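PDB 4GDI: neuraminidase from Influenza A virus, which is a neuraminidase-like surface glycoprotein of a bat virus, assembles as a calcium-binding tetramer and probably removes terminal sialic acids from glycoconjugates. Local coordinates for residues W217-R222 / I235-N240. Residues are numbered along the deposited sequence; the frame is centred on the assembly and turned at random.
Sequences WNDAKR and IVEPCN. With CA (calcium ion), chain R; FUC (alpha-L-fucopyranose), chain G.
Lys221 reaches across to the backbone of Pro238 and Asn240, tying a calcium-binding loop to the chain that leaves an edge strand, 233-236, of one four-stranded antiparallel sheet of the neuraminidase beta-propeller. Its chain is fully extended beyond CG, which carries NZ to two carbonyls: NZ donates to Pro238 O at 2.9 Å, from above the carbonyl plane, and to Asn240 O at 3.0 Å with a straighter C=O...N angle of 155°. The carbonyl of Lys257 also accepts from NZ, so three backbone oxygens hold the buried ammonium.

Two acid groups meet beside this lysine. Asp219 and Glu237 approach from opposite directions with carboxylates nearly coplanar (18° apart), and Asp219 OD2 lies 2.5 Å from Glu237 OE2, a spacing consistent with one of the two acids holding a proton. A bend at chi2 (76°) brings the carboxylate of Glu237 close to that of Asp219 and puts OE2 against Lys221 CB.

The loop itself is pinned by an Asx turn, Lys221 N to Asp219 OD1, which also accepts from Ala259 N. Asp219 O binds calcium alongside Asn215, Asp245, Gly263 and Gly265. The Pro238 ring packs through CD and CG on a buried carbonyl oxygen that finds no hydrogen-bond donor, its CD 3.1 Å from Arg222 O.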
loop_
_atom_site.group_PDB
_atom_site.type_symbol
_atom_site.label_atom_id
_atom_site.label_comp_id
_atom_site.label_asym_id
_atom_site.label_seq_id
_atom_site.Cartn_x
_atom_site.Cartn_y
_atom_site.Cartn_z
ATOM N N TRP A 217 7.341 -30.513 -30.979
ATOM C CA TRP A 217 7.312 -31.824 -31.604
ATOM C C TRP A 217 8.416 -31.984 -32.645
ATOM O O TRP A 217 9.358 -32.755 -32.445
ATOM C CB TRP A 217 5.949 -32.025 -32.260
ATOM C CG TRP A 217 5.836 -33.247 -33.081
ATOM C CD1 TRP A 217 6.653 -34.340 -33.047
ATOM C CD2 TRP A 217 4.843 -33.516 -34.073
ATOM N NE1 TRP A 217 6.223 -35.278 -33.950
ATOM C CE2 TRP A 217 5.115 -34.796 -34.598
ATOM C CE3 TRP A 217 3.745 -32.799 -34.573
ATOM C CZ2 TRP A 217 4.341 -35.371 -35.598
ATOM C CZ3 TRP A 217 2.972 -33.373 -35.558
ATOM C CH2 TRP A 217 3.272 -34.649 -36.066
ATOM N N ASN A 218 8.298 -31.246 -33.746
ATOM C CA ASN A 218 9.139 -31.476 -34.911
ATOM C C ASN A 218 9.588 -30.209 -35.636
ATOM O O ASN A 218 9.695 -30.219 -36.861
ATOM C CB ASN A 218 8.363 -32.335 -35.906
ATOM C CG ASN A 218 7.030 -31.722 -36.276
ATOM O OD1 ASN A 218 6.716 -30.596 -35.862
ATOM N ND2 ASN A 218 6.233 -32.447 -37.054
ATOM N N ASP A 219 9.846 -29.122 -34.912
ATOM C CA ASP A 219 10.304 -27.899 -35.576
ATOM C C ASP A 219 11.094 -27.013 -34.657
ATOM O O ASP A 219 10.721 -26.790 -33.504
ATOM C CB ASP A 219 9.124 -27.104 -36.165
ATOM C CG ASP A 219 9.546 -26.117 -37.256
ATOM O OD1 ASP A 219 10.757 -25.960 -37.537
ATOM O OD2 ASP A 219 8.644 -25.469 -37.839
ATOM N N ALA A 220 12.181 -26.474 -35.202
ATOM C CA ALA A 220 13.012 -25.523 -34.494
ATOM C C ALA A 220 12.786 -24.113 -35.047
ATOM O O ALA A 220 13.311 -23.142 -34.515
ATOM C CB ALA A 220 14.496 -25.930 -34.607
ATOM N N LYS A 221 12.016 -24.004 -36.123
ATOM C CA LYS A 221 11.474 -22.705 -36.495
ATOM C C LYS A 221 10.238 -22.532 -35.630
ATOM O O LYS A 221 9.714 -23.514 -35.091
ATOM C CB LYS A 221 11.103 -22.646 -37.980
ATOM C CG LYS A 221 12.254 -22.234 -38.896
ATOM C CD LYS A 221 11.879 -22.423 -40.361
ATOM C CE LYS A 221 13.024 -22.000 -41.283
ATOM N NZ LYS A 221 12.621 -22.046 -42.713
ATOM N N ARG A 222 9.777 -21.298 -35.480
ATOM C CA ARG A 222 8.533 -21.056 -34.744
ATOM C C ARG A 222 7.428 -20.829 -35.748
ATOM O O ARG A 222 7.546 -19.958 -36.598
ATOM C CB ARG A 222 8.673 -19.837 -33.841
ATOM C CG ARG A 222 9.773 -19.975 -32.816
ATOM C CD ARG A 222 9.828 -18.756 -31.924
ATOM N NE ARG A 222 10.824 -18.868 -30.868
ATOM C CZ ARG A 222 10.654 -19.581 -29.756
ATOM N NH1 ARG A 222 9.539 -20.267 -29.574
ATOM N NH2 ARG A 222 11.609 -19.615 -28.829
ATOM N N ILE A 235 -1.843 -20.134 -40.915
ATOM C CA ILE A 235 -0.640 -20.499 -40.189
ATOM C C ILE A 235 0.504 -20.456 -41.189
ATOM O O ILE A 235 0.371 -20.954 -42.300
ATOM C CB ILE A 235 -0.781 -21.876 -39.523
ATOM C CG1 ILE A 235 -1.810 -21.779 -38.394
ATOM C CG2 ILE A 235 0.555 -22.352 -38.983
ATOM C CD1 ILE A 235 -2.176 -23.105 -37.773
ATOM N N VAL A 236 1.613 -19.840 -40.785
ATOM C CA VAL A 236 2.744 -19.571 -41.666
ATOM C C VAL A 236 4.070 -20.072 -41.064
ATOM O O VAL A 236 4.241 -20.101 -39.840
ATOM C CB VAL A 236 2.823 -18.055 -41.914
ATOM C CG1 VAL A 236 4.213 -17.633 -42.294
ATOM C CG2 VAL A 236 1.804 -17.655 -42.981
ATOM N N GLU A 237 4.999 -20.458 -41.929
ATOM C CA GLU A 237 6.339 -20.891 -41.527
ATOM C C GLU A 237 7.378 -19.832 -41.915
ATOM O O GLU A 237 7.355 -19.315 -43.030
ATOM C CB GLU A 237 6.689 -22.216 -42.223
ATOM C CG GLU A 237 7.993 -22.824 -41.741
ATOM C CD GLU A 237 7.883 -23.480 -40.377
ATOM O OE1 GLU A 237 6.762 -23.505 -39.809
ATOM O OE2 GLU A 237 8.922 -23.982 -39.883
ATOM N N PRO A 238 8.280 -19.473 -40.989
ATOM C CA PRO A 238 9.343 -18.545 -41.400
ATOM C C PRO A 238 10.132 -19.092 -42.595
ATOM O O PRO A 238 10.368 -20.294 -42.680
ATOM C CB PRO A 238 10.226 -18.454 -40.159
ATOM C CG PRO A 238 9.250 -18.684 -39.005
ATOM C CD PRO A 238 8.314 -19.755 -39.548
ATOM N N CYS A 239 10.504 -18.222 -43.523
ATOM C CA CYS A 239 11.127 -18.676 -44.758
ATOM C C CYS A 239 12.601 -18.303 -44.790
ATOM O O CYS A 239 13.241 -18.383 -45.833
ATOM C CB CYS A 239 10.382 -18.099 -45.975
ATOM S SG CYS A 239 8.663 -18.650 -46.099
ATOM N N ASN A 240 13.149 -17.897 -43.646
ATOM C CA ASN A 240 14.575 -17.623 -43.568
ATOM C C ASN A 240 15.301 -18.932 -43.273
ATOM O O ASN A 240 14.706 -20.007 -43.386
ATOM C CB ASN A 240 14.869 -16.537 -42.533
ATOM C CG ASN A 240 14.467 -16.944 -41.112
ATOM O OD1 ASN A 240 13.640 -17.839 -40.916
ATOM N ND2 ASN A 240 15.041 -16.271 -40.122
HETATM CA CA CA R . 10.952 -27.042 -31.200
HETATM C C1 FUC G . 0.049 -27.010 -43.956
HETATM C C2 FUC G . -0.030 -25.603 -44.532
HETATM C C3 FUC G . -1.133 -24.847 -43.805
HETATM C C4 FUC G . -0.772 -24.817 -42.327
HETATM C C5 FUC G . -0.628 -26.245 -41.800
HETATM C C6 FUC G . -0.198 -26.245 -40.332
HETATM O O2 FUC G . -0.336 -25.698 -45.900
HETATM O O3 FUC G . -1.260 -23.537 -44.303
HETATM O O4 FUC G . 0.456 -24.137 -42.186
HETATM O O5 FUC G . 0.333 -26.946 -42.572
HETATM O O HOH W 1 13.373 -27.090 -31.187
#